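Local coordinates for protein D-alanyl-D-alanine carboxypeptidase (Streptococcus pneumoniae R6, PDB 1XP4) that probably trims the terminal D-alanine from peptidoglycan precursor peptides as a serine D-Ala-D-Ala carboxypeptidase of the penicillin-binding protein family, at residues L75-M86 / A99-I110. Numbering follows the deposited sequence.
Sequences LTTNSEASNIPM and ATLVSSANSAAI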
loop_
_atom_site.group_PDB
_atom_site.type_symbol
_atom_site.label_atom_id
_atom_site.label_comp_id
_atom_site.label_asym_id
_atom_site.label_seq_id
_atom_site.Cartn_x
_atom_site.Cartn_y
_atom_site.Cartn_z
ATOM N N LEU A 75 -25.937 -12.549 2.331
ATOM C CA LEU A 75 -25.225 -12.097 1.153
ATOM C C LEU A 75 -24.408 -13.212 0.510
ATOM O O LEU A 75 -23.949 -13.083 -0.625
ATOM C CB LEU A 75 -24.307 -10.931 1.524
ATOM C CG LEU A 75 -23.561 -10.226 0.397
ATOM C CD1 LEU A 75 -24.555 -9.686 -0.609
ATOM C CD2 LEU A 75 -22.728 -9.102 0.969
ATOM N N THR A 76 -24.243 -14.321 1.217
ATOM C CA THR A 76 -23.439 -15.401 0.675
ATOM C C THR A 76 -24.185 -16.574 0.066
ATOM O O THR A 76 -23.580 -17.372 -0.647
ATOM C CB THR A 76 -22.490 -15.938 1.730
ATOM O OG1 THR A 76 -23.229 -16.682 2.706
ATOM C CG2 THR A 76 -21.791 -14.786 2.409
ATOM N N THR A 77 -25.481 -16.699 0.338
ATOM C CA THR A 77 -26.246 -17.805 -0.229
ATOM C C THR A 77 -26.637 -17.482 -1.659
ATOM O O THR A 77 -26.643 -18.360 -2.521
ATOM C CB THR A 77 -27.502 -18.115 0.594
ATOM O OG1 THR A 77 -28.250 -16.911 0.807
ATOM C CG2 THR A 77 -27.109 -18.738 1.934
ATOM N N ASN A 78 -26.979 -16.228 -1.918
ATOM C CA ASN A 78 -27.294 -15.852 -3.283
ATOM C C ASN A 78 -27.024 -14.401 -3.605
ATOM O O ASN A 78 -27.924 -13.558 -3.622
ATOM C CB ASN A 78 -28.734 -16.182 -3.671
ATOM C CG ASN A 78 -29.069 -15.682 -5.072
ATOM O OD1 ASN A 78 -29.860 -14.752 -5.240
ATOM N ND2 ASN A 78 -28.436 -16.279 -6.082
ATOM N N SER A 79 -25.756 -14.132 -3.854
ATOM C CA SER A 79 -25.282 -12.824 -4.236
ATOM C C SER A 79 -24.042 -13.217 -4.993
ATOM O O SER A 79 -23.112 -13.779 -4.419
ATOM C CB SER A 79 -24.923 -11.975 -3.015
ATOM O OG SER A 79 -26.085 -11.477 -2.378
ATOM N N GLU A 80 -24.052 -12.997 -6.297
ATOM C CA GLU A 80 -22.882 -13.337 -7.067
ATOM C C GLU A 80 -21.871 -12.268 -6.692
ATOM O O GLU A 80 -21.575 -11.337 -7.444
ATOM C CB GLU A 80 -23.222 -13.373 -8.558
ATOM C CG GLU A 80 -24.303 -14.421 -8.880
ATOM C CD GLU A 80 -24.059 -15.760 -8.181
ATOM O OE1 GLU A 80 -23.943 -15.778 -6.935
ATOM O OE2 GLU A 80 -23.994 -16.799 -8.874
ATOM N N ALA A 81 -21.406 -12.413 -5.456
ATOM C CA ALA A 81 -20.424 -11.548 -4.829
ATOM C C ALA A 81 -19.416 -12.551 -4.307
ATOM O O ALA A 81 -19.782 -13.475 -3.577
ATOM C CB ALA A 81 -21.059 -10.779 -3.662
ATOM N N SER A 82 -18.156 -12.390 -4.691
ATOM C CA SER A 82 -17.129 -13.319 -4.253
ATOM C C SER A 82 -17.178 -13.514 -2.743
ATOM O O SER A 82 -16.927 -12.594 -1.962
ATOM C CB SER A 82 -15.743 -12.846 -4.712
ATOM O OG SER A 82 -15.594 -11.447 -4.572
ATOM N N ASN A 83 -17.539 -14.727 -2.349
ATOM C CA ASN A 83 -17.647 -15.092 -0.951
ATOM C C ASN A 83 -17.307 -16.560 -0.787
ATOM O O ASN A 83 -16.942 -17.242 -1.745
ATOM C CB ASN A 83 -19.068 -14.860 -0.443
ATOM C CG ASN A 83 -19.203 -13.592 0.373
ATOM O OD1 ASN A 83 -18.415 -13.336 1.285
ATOM N ND2 ASN A 83 -20.222 -12.799 0.063
ATOM N N ILE A 84 -17.441 -17.038 0.443
ATOM C CA ILE A 84 -17.158 -18.423 0.773
ATOM C C ILE A 84 -18.177 -18.831 1.829
ATOM O O ILE A 84 -18.707 -17.988 2.550
ATOM C CB ILE A 84 -15.725 -18.575 1.337
ATOM C CG1 ILE A 84 -15.580 -17.776 2.632
ATOM C CG2 ILE A 84 -14.715 -18.068 0.326
ATOM C CD1 ILE A 84 -14.196 -17.826 3.227
ATOM N N PRO A 85 -18.476 -20.130 1.927
ATOM C CA PRO A 85 -19.451 -20.593 2.916
ATOM C C PRO A 85 -19.083 -20.148 4.325
ATOM O O PRO A 85 -17.922 -20.230 4.717
ATOM C CB PRO A 85 -19.396 -22.107 2.762
ATOM C CG PRO A 85 -19.029 -22.285 1.311
ATOM C CD PRO A 85 -17.960 -21.255 1.127
HETATM N N MSE A 86 -20.071 -19.668 5.080
HETATM C CA MSE A 86 -19.861 -19.227 6.460
HETATM C C MSE A 86 -21.024 -19.699 7.311
HETATM O O MSE A 86 -21.523 -18.973 8.167
HETATM C CB MSE A 86 -19.769 -17.707 6.527
HETATM C CG MSE A 86 -18.458 -17.165 6.030
HETATM SE SE MSE A 86 -18.402 -15.246 6.085
HETATM C CE MSE A 86 -16.860 -14.995 4.947
ATOM N N ALA A 99 -9.656 -14.463 4.686
ATOM C CA ALA A 99 -10.722 -14.611 3.696
ATOM C C ALA A 99 -10.909 -13.325 2.879
ATOM O O ALA A 99 -11.154 -13.376 1.670
ATOM C CB ALA A 99 -12.020 -14.991 4.382
ATOM N N THR A 100 -10.784 -12.177 3.540
ATOM C CA THR A 100 -10.938 -10.886 2.877
ATOM C C THR A 100 -9.839 -10.599 1.852
ATOM O O THR A 100 -10.120 -10.333 0.684
ATOM C CB THR A 100 -10.954 -9.719 3.905
ATOM O OG1 THR A 100 -12.148 -9.786 4.691
ATOM C CG2 THR A 100 -10.919 -8.379 3.206
ATOM N N LEU A 101 -8.588 -10.655 2.290
ATOM C CA LEU A 101 -7.470 -10.350 1.411
ATOM C C LEU A 101 -7.138 -11.397 0.358
ATOM O O LEU A 101 -6.731 -11.056 -0.749
ATOM C CB LEU A 101 -6.230 -10.062 2.252
ATOM C CG LEU A 101 -6.310 -8.797 3.109
ATOM C CD1 LEU A 101 -5.146 -8.743 4.078
ATOM C CD2 LEU A 101 -6.310 -7.584 2.202
ATOM N N VAL A 102 -7.316 -12.667 0.694
ATOM C CA VAL A 102 -6.998 -13.738 -0.240
ATOM C C VAL A 102 -8.107 -14.091 -1.231
ATOM O O VAL A 102 -7.842 -14.308 -2.415
ATOM C CB VAL A 102 -6.604 -15.015 0.523
ATOM C CG1 VAL A 102 -6.294 -16.132 -0.459
ATOM C CG2 VAL A 102 -5.406 -14.730 1.420
ATOM N N SER A 103 -9.345 -14.141 -0.750
ATOM C CA SER A 103 -10.470 -14.499 -1.603
ATOM C C SER A 103 -11.445 -13.354 -1.885
ATOM O O SER A 103 -12.425 -13.523 -2.614
ATOM C CB SER A 103 -11.221 -15.660 -0.967
ATOM O OG SER A 103 -10.307 -16.674 -0.603
ATOM N N SER A 104 -11.179 -12.194 -1.302
ATOM C CA SER A 104 -12.036 -11.039 -1.501
ATOM C C SER A 104 -13.466 -11.310 -1.020
ATOM O O SER A 104 -14.429 -10.738 -1.541
ATOM C CB SER A 104 -12.043 -10.644 -2.984
ATOM O OG SER A 104 -12.619 -9.356 -3.175
ATOM N N ALA A 105 -13.603 -12.180 -0.025
ATOM C CA ALA A 105 -14.918 -12.498 0.537
ATOM C C ALA A 105 -15.544 -11.235 1.133
ATOM O O ALA A 105 -15.001 -10.649 2.077
ATOM C CB ALA A 105 -14.775 -13.560 1.615
ATOM N N ASN A 106 -16.688 -10.820 0.596
ATOM C CA ASN A 106 -17.354 -9.611 1.085
ATOM C C ASN A 106 -17.950 -9.754 2.486
ATOM O O ASN A 106 -17.930 -8.804 3.272
ATOM C CB ASN A 106 -18.436 -9.163 0.096
ATOM C CG ASN A 106 -17.862 -8.772 -1.257
ATOM O OD1 ASN A 106 -17.018 -7.879 -1.348
ATOM N ND2 ASN A 106 -18.317 -9.440 -2.315
ATOM N N SER A 107 -18.481 -10.928 2.805
ATOM C CA SER A 107 -19.042 -11.133 4.131
ATOM C C SER A 107 -17.939 -11.114 5.171
ATOM O O SER A 107 -18.184 -10.830 6.340
ATOM C CB SER A 107 -19.814 -12.438 4.191
ATOM O OG SER A 107 -21.043 -12.281 3.503
ATOM N N ALA A 108 -16.717 -11.410 4.745
ATOM C CA ALA A 108 -15.579 -11.355 5.653
ATOM C C ALA A 108 -15.353 -9.870 5.987
ATOM O O ALA A 108 -15.210 -9.494 7.151
ATOM C CB ALA A 108 -14.341 -11.932 4.980
ATOM N N ALA A 109 -15.340 -9.032 4.954
ATOM C CA ALA A 109 -15.140 -7.598 5.130
ATOM C C ALA A 109 -16.222 -6.992 6.014
ATOM O O ALA A 109 -15.924 -6.355 7.028
ATOM C CB ALA A 109 -15.129 -6.891 3.773
ATOM N N ILE A 110 -17.476 -7.189 5.621
ATOM C CA ILE A 110 -18.596 -6.649 6.373
ATOM C C ILE A 110 -18.530 -7.085 7.828
ATOM O O ILE A 110 -18.593 -6.253 8.739
ATOM C CB ILE A 110 -19.940 -7.099 5.770
ATOM C CG1 ILE A 110 -20.046 -6.608 4.323
ATOM C CG2 ILE A 110 -21.091 -6.555 6.598
ATOM C CD1 ILE A 110 -21.313 -7.034 3.615
#
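N83 reaches across to the start of helix 106-117, where backbone N-H groups have no helical carbonyl before them. The chains come closest here, with N83 CA 4.0 Å from A105 CA; CB serves to carry the amide toward the helix. CG comes equally near the N atoms of N106 and S107. Beyond it OD1 accepts from the N of S107 at 2.8 Å, in the carbonyl plane on a lone pair and nearly straight at 165°, while ND2 lies 3.6 Å from S107 OG, a contact and not a hydrogen bond; that hydroxyl bonds to P72 O. An amide suits this place because its carbonyl oxygen replaces the acceptor that a preceding helical turn would supply. The neighbouring N-H, that of N106, goes to S82 O at 3.1 Å. S104-A105-N106 matches the SxN motif of penicillin-binding enzymes: S104 OG bonds to S41 OG, and N106 OD1 to K44 NZ, S104, S41 and K44 being probable catalytic residues. A105, small and apolar, lets the loop come close. Along the loop, M86, a selenomethionine extended beyond CG, lays SE 3.7 Å from S107 CB and CE 4.0 Å from A108 CB. Branched I84 and L75 suit this buried contact because their methyls meet other methyls: I84 CD1 meets A99 CB at 3.8 Å, and L75 CD2 touches I110 CD1 at 3.6 Å, the latter two side chains crossing at about a right angle.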